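Local structure of TCP pilus virulence regulatory protein (Vibrio cholerae, 4MLO) at residues N24-D29 / K62-Q67; L177-I182 / N218-S223; Y30-I35 / I84-S89; L168-K173 / M200-E205. The protein activates transcription of virulence genes as an AraC-family DNA-binding regulator, with a palmitoleic acid bound between its cupin-like and helical parts. All blocks are in the same frame, centred on the assembly; numbering follows the deposited sequence.

Contact 1 of 4, residues N24-D29 / K62-Q67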
# COMPACT_ATOMS: atom_id res chain seq x y z
N ASN A 24 9.79 4.17 4.86
CA ASN A 24 9.06 3.47 5.90
C ASN A 24 7.56 3.75 5.79
O ASN A 24 6.86 3.92 6.78
CB ASN A 24 9.61 3.81 7.29
CG ASN A 24 10.96 3.11 7.55
OD1 ASN A 24 11.35 2.20 6.81
ND2 ASN A 24 11.66 3.58 8.57
N LEU A 25 7.07 3.67 4.56
CA LEU A 25 5.64 3.77 4.26
C LEU A 25 4.99 2.39 4.48
O LEU A 25 5.26 1.45 3.72
CB LEU A 25 5.41 4.23 2.82
CG LEU A 25 3.96 4.41 2.37
CD1 LEU A 25 3.37 5.61 3.13
CD2 LEU A 25 3.82 4.52 0.84
N TYR A 26 4.12 2.32 5.49
CA TYR A 26 3.33 1.13 5.81
C TYR A 26 2.14 1.02 4.88
O TYR A 26 1.35 1.97 4.74
CB TYR A 26 2.88 1.14 7.28
CG TYR A 26 1.88 0.04 7.60
CD1 TYR A 26 2.30 -1.26 7.79
CD2 TYR A 26 0.55 0.33 7.70
CE1 TYR A 26 1.35 -2.27 8.06
CE2 TYR A 26 -0.36 -0.63 7.94
CZ TYR A 26 0.03 -1.92 8.10
OH TYR A 26 -1.00 -2.82 8.34
N ILE A 27 1.99 -0.13 4.25
CA ILE A 27 0.94 -0.35 3.26
C ILE A 27 -0.21 -1.00 4.02
O ILE A 27 -0.17 -2.19 4.33
CB ILE A 27 1.43 -1.20 2.09
CG1 ILE A 27 2.64 -0.54 1.42
CG2 ILE A 27 0.32 -1.38 1.11
CD1 ILE A 27 2.39 0.88 0.91
N ASN A 28 -1.26 -0.21 4.31
CA ASN A 28 -2.35 -0.64 5.18
C ASN A 28 -3.28 -1.63 4.50
O ASN A 28 -3.93 -2.45 5.16
CB ASN A 28 -3.16 0.57 5.64
CG ASN A 28 -4.19 0.21 6.67
OD1 ASN A 28 -3.82 -0.14 7.77
ND2 ASN A 28 -5.47 0.26 6.31
N ASP A 29 -3.39 -1.53 3.18
CA ASP A 29 -4.23 -2.38 2.34
C ASP A 29 -3.53 -2.57 1.00
O ASP A 29 -2.68 -1.76 0.63
CB ASP A 29 -5.61 -1.76 2.12
CG ASP A 29 -6.52 -1.97 3.31
OD1 ASP A 29 -6.80 -3.15 3.63
OD2 ASP A 29 -6.93 -0.97 3.92
N LYS A 62 2.30 -4.84 -1.63
CA LYS A 62 1.70 -5.85 -0.76
C LYS A 62 1.27 -5.26 0.57
O LYS A 62 1.98 -4.46 1.19
CB LYS A 62 2.68 -7.00 -0.53
CG LYS A 62 2.05 -8.17 0.13
CD LYS A 62 3.08 -9.16 0.61
CE LYS A 62 3.92 -9.65 -0.51
NZ LYS A 62 4.79 -10.76 -0.00
N LYS A 63 0.11 -5.69 1.04
CA LYS A 63 -0.38 -5.28 2.35
C LYS A 63 0.61 -5.70 3.42
O LYS A 63 1.20 -6.78 3.35
CB LYS A 63 -1.74 -5.92 2.62
CG LYS A 63 -2.39 -5.41 3.89
CD LYS A 63 -3.69 -6.16 4.22
CE LYS A 63 -4.28 -5.60 5.49
NZ LYS A 63 -5.44 -6.38 6.01
N ASN A 64 0.80 -4.80 4.39
CA ASN A 64 1.67 -4.95 5.57
C ASN A 64 3.14 -4.82 5.22
O ASN A 64 3.99 -5.06 6.06
CB ASN A 64 1.43 -6.25 6.33
CG ASN A 64 0.06 -6.30 6.96
OD1 ASN A 64 -0.45 -5.30 7.45
ND2 ASN A 64 -0.57 -7.46 6.89
N SER A 65 3.46 -4.43 3.99
CA SER A 65 4.85 -4.20 3.69
C SER A 65 5.25 -2.80 4.18
O SER A 65 4.41 -1.95 4.43
CB SER A 65 5.11 -4.33 2.18
OG SER A 65 4.37 -3.37 1.43
N ILE A 66 6.55 -2.59 4.29
CA ILE A 66 7.13 -1.30 4.66
C ILE A 66 7.99 -0.87 3.49
O ILE A 66 9.06 -1.44 3.24
CB ILE A 66 7.96 -1.39 5.95
CG1 ILE A 66 7.10 -1.83 7.13
CG2 ILE A 66 8.66 -0.05 6.24
CD1 ILE A 66 5.96 -0.92 7.45
N GLN A 67 7.52 0.15 2.77
CA GLN A 67 8.11 0.53 1.49
C GLN A 67 9.14 1.65 1.63
O GLN A 67 8.99 2.57 2.44
CB GLN A 67 7.00 0.96 0.54
CG GLN A 67 6.00 -0.14 0.19
CD GLN A 67 6.57 -1.19 -0.73
OE1 GLN A 67 7.54 -0.95 -1.42
NE2 GLN A 67 5.93 -2.37 -0.77
O HOH W 1 -6.70 -3.29 6.66

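Contact 2 of 4, residues L177-I182 / N218-S223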
# COMPACT_ATOMS: atom_id res chain seq x y z
N LEU A 177 -3.62 -5.96 15.36
CA LEU A 177 -3.69 -5.61 16.76
C LEU A 177 -3.44 -4.12 16.96
O LEU A 177 -4.23 -3.44 17.63
CB LEU A 177 -2.68 -6.46 17.53
CG LEU A 177 -2.48 -6.12 18.99
CD1 LEU A 177 -3.76 -6.48 19.78
CD2 LEU A 177 -1.27 -6.86 19.56
N VAL A 178 -2.39 -3.58 16.35
CA VAL A 178 -2.09 -2.16 16.54
C VAL A 178 -3.24 -1.31 16.01
O VAL A 178 -3.63 -0.30 16.63
CB VAL A 178 -0.76 -1.83 15.84
CG1 VAL A 178 -0.51 -0.32 15.84
CG2 VAL A 178 0.39 -2.53 16.54
N LYS A 179 -3.77 -1.68 14.85
CA LYS A 179 -4.85 -0.94 14.21
C LYS A 179 -6.16 -1.04 14.97
O LYS A 179 -7.06 -0.24 14.71
CB LYS A 179 -5.06 -1.44 12.79
CG LYS A 179 -3.94 -1.10 11.85
CD LYS A 179 -4.37 -1.21 10.43
CE LYS A 179 -4.33 -2.61 9.91
NZ LYS A 179 -4.35 -2.61 8.41
N SER A 180 -6.30 -2.02 15.88
CA SER A 180 -7.49 -2.13 16.69
C SER A 180 -7.55 -1.09 17.81
O SER A 180 -8.63 -0.88 18.39
CB SER A 180 -7.58 -3.54 17.28
OG SER A 180 -6.72 -3.74 18.41
N ASP A 181 -6.42 -0.47 18.16
CA ASP A 181 -6.34 0.53 19.20
C ASP A 181 -5.13 1.40 18.90
O ASP A 181 -4.10 1.28 19.56
CB ASP A 181 -6.26 -0.13 20.57
CG ASP A 181 -6.52 0.80 21.70
OD1 ASP A 181 -6.57 2.04 21.52
OD2 ASP A 181 -6.61 0.30 22.85
N ILE A 182 -5.27 2.25 17.88
CA ILE A 182 -4.11 2.91 17.28
C ILE A 182 -3.42 3.86 18.26
O ILE A 182 -2.20 4.11 18.11
CB ILE A 182 -4.59 3.64 16.01
CG1 ILE A 182 -3.42 4.16 15.18
CG2 ILE A 182 -5.48 4.82 16.36
CD1 ILE A 182 -2.57 3.05 14.61
N ASN A 218 4.95 4.04 14.45
CA ASN A 218 4.78 5.33 13.80
C ASN A 218 4.34 5.19 12.35
O ASN A 218 3.51 5.97 11.86
CB ASN A 218 6.10 6.09 13.88
CG ASN A 218 6.34 6.74 15.24
OD1 ASN A 218 5.45 6.86 16.05
ND2 ASN A 218 7.56 7.20 15.45
N SER A 219 4.85 4.18 11.65
CA SER A 219 4.48 3.97 10.25
C SER A 219 3.01 3.61 10.12
O SER A 219 2.32 4.13 9.24
CB SER A 219 5.39 2.92 9.59
OG SER A 219 5.05 1.57 9.90
N ILE A 220 2.50 2.74 10.99
CA ILE A 220 1.08 2.40 10.97
C ILE A 220 0.23 3.62 11.29
O ILE A 220 -0.82 3.85 10.65
CB ILE A 220 0.81 1.23 11.93
CG1 ILE A 220 1.59 -0.02 11.47
CG2 ILE A 220 -0.72 0.95 12.06
CD1 ILE A 220 1.57 -1.10 12.51
N ARG A 221 0.68 4.45 12.23
CA ARG A 221 -0.03 5.68 12.58
C ARG A 221 -0.04 6.69 11.44
O ARG A 221 -1.03 7.37 11.24
CB ARG A 221 0.56 6.31 13.84
CG ARG A 221 0.27 5.49 15.11
CD ARG A 221 0.83 6.16 16.37
NE ARG A 221 0.31 5.47 17.57
CZ ARG A 221 0.90 5.39 18.74
NH1 ARG A 221 2.07 5.95 18.98
NH2 ARG A 221 0.28 4.69 19.72
N ILE A 222 1.04 6.77 10.65
CA ILE A 222 1.00 7.69 9.50
C ILE A 222 -0.03 7.22 8.48
O ILE A 222 -0.76 8.03 7.88
CB ILE A 222 2.40 7.82 8.86
CG1 ILE A 222 3.37 8.61 9.75
CG2 ILE A 222 2.35 8.48 7.44
CD1 ILE A 222 2.95 10.04 10.08
N SER A 223 -0.07 5.93 8.22
CA SER A 223 -1.04 5.47 7.24
C SER A 223 -2.46 5.65 7.75
O SER A 223 -3.36 5.95 6.96
CB SER A 223 -0.70 4.04 6.85
OG SER A 223 0.54 4.06 6.14

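Contact 3 of 4, residues Y30-I35 / I84-S89. With PAM (palmitoleic acid), chain E.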
# COMPACT_ATOMS: atom_id res chain seq x y z
N TYR A 30 -3.88 -3.63 0.27
CA TYR A 30 -3.27 -3.88 -1.02
C TYR A 30 -3.47 -2.68 -1.94
O TYR A 30 -4.55 -2.09 -1.96
CB TYR A 30 -3.85 -5.13 -1.68
CG TYR A 30 -3.48 -6.37 -0.96
CD1 TYR A 30 -4.34 -6.92 -0.02
CD2 TYR A 30 -2.25 -6.96 -1.16
CE1 TYR A 30 -3.97 -8.07 0.71
CE2 TYR A 30 -1.88 -8.12 -0.46
CZ TYR A 30 -2.75 -8.65 0.47
OH TYR A 30 -2.38 -9.77 1.17
N LYS A 31 -2.40 -2.29 -2.65
CA LYS A 31 -2.44 -1.11 -3.53
C LYS A 31 -1.91 -1.44 -4.91
O LYS A 31 -1.03 -2.27 -5.08
CB LYS A 31 -1.63 0.07 -2.95
CG LYS A 31 -2.34 0.73 -1.79
CD LYS A 31 -1.55 1.86 -1.21
CE LYS A 31 -2.13 2.28 0.11
NZ LYS A 31 -3.35 3.10 -0.10
N MET A 32 -2.45 -0.73 -5.90
CA MET A 32 -1.96 -0.81 -7.27
C MET A 32 -1.86 0.63 -7.76
O MET A 32 -2.72 1.45 -7.44
CB MET A 32 -2.89 -1.63 -8.16
CG MET A 32 -3.08 -3.06 -7.68
SD MET A 32 -4.42 -3.96 -8.55
CE MET A 32 -3.70 -4.11 -10.17
N PHE A 33 -0.79 0.95 -8.50
CA PHE A 33 -0.73 2.29 -9.06
C PHE A 33 -0.03 2.28 -10.41
O PHE A 33 0.67 1.34 -10.77
CB PHE A 33 -0.07 3.31 -8.10
CG PHE A 33 1.42 3.16 -7.92
CD1 PHE A 33 1.92 2.47 -6.82
CD2 PHE A 33 2.31 3.76 -8.80
CE1 PHE A 33 3.29 2.36 -6.62
CE2 PHE A 33 3.69 3.66 -8.61
CZ PHE A 33 4.18 2.96 -7.52
N TRP A 34 -0.30 3.34 -11.18
CA TRP A 34 0.29 3.50 -12.51
C TRP A 34 0.10 4.94 -12.95
O TRP A 34 -0.78 5.65 -12.46
CB TRP A 34 -0.34 2.55 -13.53
CG TRP A 34 -1.77 2.84 -13.80
CD1 TRP A 34 -2.28 3.59 -14.82
CD2 TRP A 34 -2.90 2.39 -13.03
NE1 TRP A 34 -3.65 3.65 -14.72
CE2 TRP A 34 -4.06 2.91 -13.64
CE3 TRP A 34 -3.05 1.61 -11.87
CZ2 TRP A 34 -5.34 2.67 -13.15
CZ3 TRP A 34 -4.32 1.38 -11.39
CH2 TRP A 34 -5.45 1.91 -12.03
N ILE A 35 0.94 5.36 -13.89
CA ILE A 35 0.90 6.70 -14.45
C ILE A 35 0.03 6.68 -15.71
O ILE A 35 -0.12 5.64 -16.36
CB ILE A 35 2.33 7.21 -14.74
CG1 ILE A 35 3.01 6.39 -15.85
CG2 ILE A 35 3.17 7.19 -13.45
CD1 ILE A 35 4.41 6.87 -16.22
N ILE A 84 -5.14 2.64 -6.71
CA ILE A 84 -6.27 1.85 -6.22
C ILE A 84 -5.85 1.22 -4.91
O ILE A 84 -4.81 0.55 -4.85
CB ILE A 84 -6.67 0.75 -7.22
CG1 ILE A 84 -7.15 1.35 -8.54
CG2 ILE A 84 -7.78 -0.16 -6.65
CD1 ILE A 84 -7.37 0.29 -9.63
N THR A 85 -6.65 1.42 -3.87
CA THR A 85 -6.51 0.74 -2.59
C THR A 85 -7.68 -0.22 -2.47
O THR A 85 -8.83 0.19 -2.57
CB THR A 85 -6.52 1.73 -1.42
OG1 THR A 85 -5.49 2.72 -1.59
CG2 THR A 85 -6.30 1.00 -0.12
N ILE A 86 -7.37 -1.50 -2.28
CA ILE A 86 -8.35 -2.58 -2.37
C ILE A 86 -8.77 -2.97 -0.96
O ILE A 86 -7.92 -3.33 -0.14
CB ILE A 86 -7.78 -3.79 -3.11
CG1 ILE A 86 -7.21 -3.39 -4.47
CG2 ILE A 86 -8.87 -4.83 -3.32
CD1 ILE A 86 -6.45 -4.47 -5.15
N SER A 87 -10.08 -2.96 -0.70
CA SER A 87 -10.57 -3.25 0.65
C SER A 87 -10.32 -4.70 1.05
O SER A 87 -10.28 -5.61 0.21
CB SER A 87 -12.07 -2.94 0.75
OG SER A 87 -12.85 -3.89 0.07
N ASP A 88 -10.16 -4.91 2.35
CA ASP A 88 -10.01 -6.25 2.88
C ASP A 88 -11.23 -7.10 2.52
O ASP A 88 -11.10 -8.29 2.21
CB ASP A 88 -9.83 -6.21 4.40
CG ASP A 88 -8.49 -5.63 4.83
OD1 ASP A 88 -7.50 -5.77 4.06
OD2 ASP A 88 -8.41 -5.04 5.94
N SER A 89 -12.41 -6.50 2.53
CA SER A 89 -13.61 -7.28 2.22
C SER A 89 -13.59 -7.80 0.77
O SER A 89 -13.99 -8.94 0.51
CB SER A 89 -14.87 -6.46 2.50
OG SER A 89 -15.00 -5.33 1.66
C1 PAM E . -1.99 6.74 -0.70
O1 PAM E . -2.79 7.16 -1.58
O2 PAM E . -2.26 5.76 0.02
C2 PAM E . -0.67 7.44 -0.48
C3 PAM E . 0.52 6.49 -0.68
C4 PAM E . 0.51 5.95 -2.10
C5 PAM E . 1.71 5.05 -2.40
C6 PAM E . 1.59 4.40 -3.78
C7 PAM E . 1.57 5.42 -4.92
C8 PAM E . 2.92 6.09 -5.07
C9 PAM E . 2.91 7.17 -6.16
C10 PAM E . 2.36 8.37 -6.00
C11 PAM E . 1.63 8.79 -4.74
C12 PAM E . 1.73 10.28 -4.44
C13 PAM E . 1.29 10.51 -2.99
C14 PAM E . 1.75 11.81 -2.37
C15 PAM E . 3.26 11.96 -2.38
C16 PAM E . 3.75 12.88 -1.29
O HOH W 2 -6.56 -4.87 1.53

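Contact 4 of 4, residues L168-K173 / M200-E205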
# COMPACT_ATOMS: atom_id res chain seq x y z
N LEU A 168 -3.20 -15.99 8.28
CA LEU A 168 -2.58 -16.31 9.56
C LEU A 168 -1.20 -15.69 9.74
O LEU A 168 -0.55 -15.94 10.75
CB LEU A 168 -2.48 -17.83 9.72
N ASP A 169 -0.73 -14.89 8.78
CA ASP A 169 0.62 -14.35 8.83
C ASP A 169 0.83 -13.53 10.10
O ASP A 169 -0.05 -12.76 10.50
CB ASP A 169 0.82 -13.47 7.60
CG ASP A 169 2.20 -12.88 7.51
OD1 ASP A 169 3.11 -13.55 7.00
OD2 ASP A 169 2.36 -11.73 7.96
N ALA A 170 2.02 -13.66 10.70
CA ALA A 170 2.30 -12.98 11.97
C ALA A 170 2.35 -11.46 11.82
O ALA A 170 1.98 -10.73 12.74
CB ALA A 170 3.61 -13.45 12.57
N MET A 171 2.78 -10.96 10.66
CA MET A 171 2.78 -9.51 10.49
C MET A 171 1.37 -8.97 10.47
O MET A 171 1.10 -7.88 11.01
CB MET A 171 3.51 -9.09 9.22
CG MET A 171 3.63 -7.57 9.06
SD MET A 171 4.67 -6.77 10.33
CE MET A 171 4.50 -5.05 9.81
N GLU A 172 0.45 -9.69 9.83
CA GLU A 172 -0.95 -9.27 9.84
C GLU A 172 -1.50 -9.30 11.26
O GLU A 172 -2.26 -8.42 11.66
CB GLU A 172 -1.76 -10.15 8.89
CG GLU A 172 -3.26 -10.06 9.07
CD GLU A 172 -3.85 -8.74 8.66
OE1 GLU A 172 -3.19 -7.95 7.95
OE2 GLU A 172 -5.01 -8.50 9.06
N LYS A 173 -1.09 -10.29 12.06
CA LYS A 173 -1.55 -10.32 13.45
C LYS A 173 -1.07 -9.09 14.22
O LYS A 173 -1.83 -8.48 14.97
CB LYS A 173 -1.09 -11.60 14.14
CG LYS A 173 -1.82 -12.85 13.71
CD LYS A 173 -1.32 -14.04 14.54
CE LYS A 173 -1.81 -15.36 13.97
NZ LYS A 173 -3.30 -15.39 13.88
N MET A 200 11.29 -13.90 20.28
CA MET A 200 12.22 -14.59 19.38
C MET A 200 11.56 -14.91 18.04
O MET A 200 12.21 -14.82 16.99
CB MET A 200 12.73 -15.86 20.05
CG MET A 200 13.68 -16.70 19.21
SD MET A 200 15.27 -15.89 19.00
CE MET A 200 15.93 -16.03 20.67
N ILE A 201 10.26 -15.22 18.04
CA ILE A 201 9.49 -15.53 16.85
C ILE A 201 8.98 -14.26 16.17
O ILE A 201 9.10 -14.09 14.96
CB ILE A 201 8.33 -16.47 17.23
CG1 ILE A 201 8.89 -17.81 17.64
CG2 ILE A 201 7.33 -16.63 16.09
CD1 ILE A 201 7.85 -18.75 18.23
N LEU A 202 8.40 -13.35 16.95
CA LEU A 202 7.74 -12.20 16.34
C LEU A 202 8.73 -11.20 15.76
O LEU A 202 8.37 -10.46 14.84
CB LEU A 202 6.86 -11.46 17.35
CG LEU A 202 5.62 -12.25 17.78
CD1 LEU A 202 4.87 -11.41 18.75
CD2 LEU A 202 4.76 -12.64 16.58
N LYS A 203 9.95 -11.13 16.32
CA LYS A 203 10.86 -10.04 15.95
C LYS A 203 11.27 -10.14 14.50
O LYS A 203 11.63 -9.12 13.90
CB LYS A 203 12.11 -10.05 16.82
CG LYS A 203 13.03 -11.26 16.66
CD LYS A 203 14.18 -11.28 17.69
CE LYS A 203 15.15 -12.41 17.44
NZ LYS A 203 16.17 -12.52 18.56
N LYS A 204 11.21 -11.34 13.91
CA LYS A 204 11.64 -11.45 12.52
C LYS A 204 10.72 -10.65 11.61
O LYS A 204 11.15 -10.20 10.54
CB LYS A 204 11.70 -12.92 12.09
CG LYS A 204 10.40 -13.60 11.79
CD LYS A 204 10.69 -14.97 11.15
CE LYS A 204 9.54 -15.93 11.37
NZ LYS A 204 9.40 -16.25 12.83
N GLU A 205 9.47 -10.42 12.01
CA GLU A 205 8.57 -9.63 11.18
C GLU A 205 9.06 -8.21 11.02
O GLU A 205 8.95 -7.61 9.94
CB GLU A 205 7.17 -9.62 11.77
CG GLU A 205 6.51 -11.00 11.92
CD GLU A 205 6.56 -11.84 10.68
OE1 GLU A 205 6.51 -11.27 9.57
OE2 GLU A 205 6.66 -13.09 10.81
O HOH W 3 5.22 -11.83 7.08
O HOH W 4 5.64 -14.90 8.83

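Contact 1 of 4, residues N24-D29 / K62-Q67
Tyr26 and Asn64 meet at their polar ends: the phenol OH donates to the amide OD1 over 2.7 Å, nearly along the C=O axis, from side chains that run side by side. At the ring edge, near its plane, Ile66 CD1 sits 3.7 Å from Tyr26 CD1. Ile27, just past the paired strands, lays its CG1 branch against residues 62-67, 3.6 Å from Gln67 CG and 3.3 Å from Ser65 OG. With chi1 at -58°, CG1 of Ile27 lies beside its own backbone N and CG2 against the carbonyl of Lys62.

Backbone bonds hold these groups in register. Leu25 and Gln67 form an antiparallel hydrogen-bonded pair, with Gln67 N to Leu25 O at 2.8 Å; Asn24 and Leu25 both face Gln67, a G1 beta bulge where the strand turns its corner. Beyond the last bridge the bonding goes on, Ile27 N to Ser65 O and Asn64 N to Ile27 O, into the type II turn of Lys62 to Ser65. Inside that turn Ser65 OG donates to Lys62 O at 2.6 Å and accepts from Gln67 NE2, which fixes the hydroxyl. Lys63 stretches out along Asn28 and Asp29, its CE 3.2 Å from Asn28 O, and its NZ finds its salt bridge with Asp88.

The strand ends 25-26 and 66-67 belong to the four-stranded sheet of the cupin-like domain, with the turn residues beyond it. Leu25 touches the palmitoleic acid and Ile27 packs on Leu61 of strand 57-61, while Tyr26 rests against helices 170-180 and 213-230, joining cupin-like and helical parts.

Contact 2 of 4, residues L177-I182 / N218-S223
Ile220 and Arg221 of helix 213-230 carry this packing against the C-terminal end of helix 170-180 and the loop that follows, in the all-helical part of this AraC-family protein. Ile220 comes first and points its side chain at the partner. Its two branch ends divide the work: CD1 lies by Val178, whereas CG2 meets the CG of Lys179 at 3.8 Å, where the two side chains cross at about a right angle, and Ile182 CD1 at 3.8 Å. With chi1 -63° placing CG2 anti to the backbone N, this methyl reaches both Lys179 and Ile182. Tyr26 of strand 19-26 also touches Ile220, so the isoleucine is packed from the cupin-like domain as well. Lys179 sends its NZ to Asn28 of that domain.

One residue on, Arg221 and Ile182 run antiparallel alongside each other, Arg221 CG 3.8 Å from Ile182 CD1. The arginine chain is extended from CG to NE, which carries the guanidinium past the isoleucine to the backbone just after the helix end. There it grips a single oxygen side-on, with two nitrogens. Phe245 touches the same arginine from a loop. Two donors on one carbonyl restrict the rotation of the guanidinium and tie the start of the connection after helix 170-180 to helix 213-230. Ile182 O lies in the guanidinium plane, 2.9 Å from Arg221 NE with a C=O...N angle of 163°, and 3.0 Å from Arg221 NH2.

Contact 3 of 4, residues Y30-I35 / I84-S89
Lys31 runs extended from a CG set beside its backbone N and bends at its last torsion (chi4 -78°), a turn that delivers NZ to Thr85 OG1 at 2.6 Å. In Thr85, chi1 -56° turns OG1 to the Lys31 side of the antiparallel sheet of the cupin-like domain, where it meets NZ; strands 31-35 and 79-86 run side by side there. Lys31 with Thr85 is a non-hydrogen-bonded pair; Met32 with Ile84 is the adjoining hydrogen-bonded one, tied by Met32 N to Ile84 O and Ile84 N to Met32 O. A further bond, Ile86 N to Tyr30 O at 2.9 Å, extends the ladder toward Ser87, the N-cap of helix 88-93.

The other face is apolar. Trp34 presents its ring edge to Ile84, with CH2 3.5 Å from Ile84 CD1 near the ring plane. Met32 SD lies 4.0 Å from Ile86 CD1, and helix 141-159 covers this side through Phe148, Phe151 and Phe152.

On the Lys31 face lies the fatty-acid pocket. Thr85 OG1 takes one bond of the ammonium and so may help fix its position, while another goes to the palmitoleic acid carboxylate, O2 standing 2.9 Å from Lys31 NZ. Lys230 and Tyr12 also bind the ligand by hydrogen bonds. Two lysines at one carboxylate would favour its ionised form, and Lys230 belongs to helix 213-230, so the head group links the two parts of the protein. Farther along the acyl chain, C7 sits over one face of the Phe33 ring, offset toward the rim, 3.5 Å from Phe33 CD1.

Contact 4 of 4, residues L168-K173 / M200-E205
The carboxylate of Glu205 lies against the first turn of helix 170-180, one oxygen on each of two neighbouring residues: OE2 is 3.5 Å from Ala170 CB and OE1 3.7 Å from Met171 CB. Helices 188-195 and 199-207 are arranged as in the first helix-turn-helix of AraC-family DNA-binding domains, probably with the same role, and the start of helix 170-180 packs on the second of them. Glu205 reaches it with CG beside its backbone N (chi1 -60°) and a second bend at chi2, while Met171 runs the other way beside it, its SD near Glu205 CB. Three residues before Glu205, Leu202 CD2 adds an apolar touch on Ala170 CB at 4.2 Å, and Leu202 also packs on Trp188, Ile191 and Leu195 of helix 188-195.

Asp169 is the N-cap, its OD2 accepting weakly from Met171 N and Glu172 N. Asp169 OD2 and Glu205 OE1, 4.5 Å apart, are like charges near a helix start, whose positive end would probably ease their repulsion. Arg209 forms a salt bridge with Glu205 OE1, a second source of compensation. Two waters link the acids: one donates to Glu205 OE2 and weakly to Asp169 OD1, and the other lies 2.7 Å from Asp169 OD1 and 2.9 Å from Glu205 OE1.

From the N terminus, strand 19-26 opens contact 1 and strand 31-35 opens contact 3; contact 1 closes at residues 62-67, contact 3 at 84-89, so the two cross. Contact 1 belongs to the four-stranded sheet and contact 3 to the five-stranded one, and the chain passing between them links the sheets, as does the Lys63 salt bridge. Farther on, helix 170-180 opens contact 4 at its start and contact 2 at its end; these close on helices 199-207 and 213-230 and also cross. Contact 1 connects the halves: Asn64 bonds to Glu172 of contact 4 and Tyr26 to Ser223 of contact 2. Contact 3 touches neither helical contact.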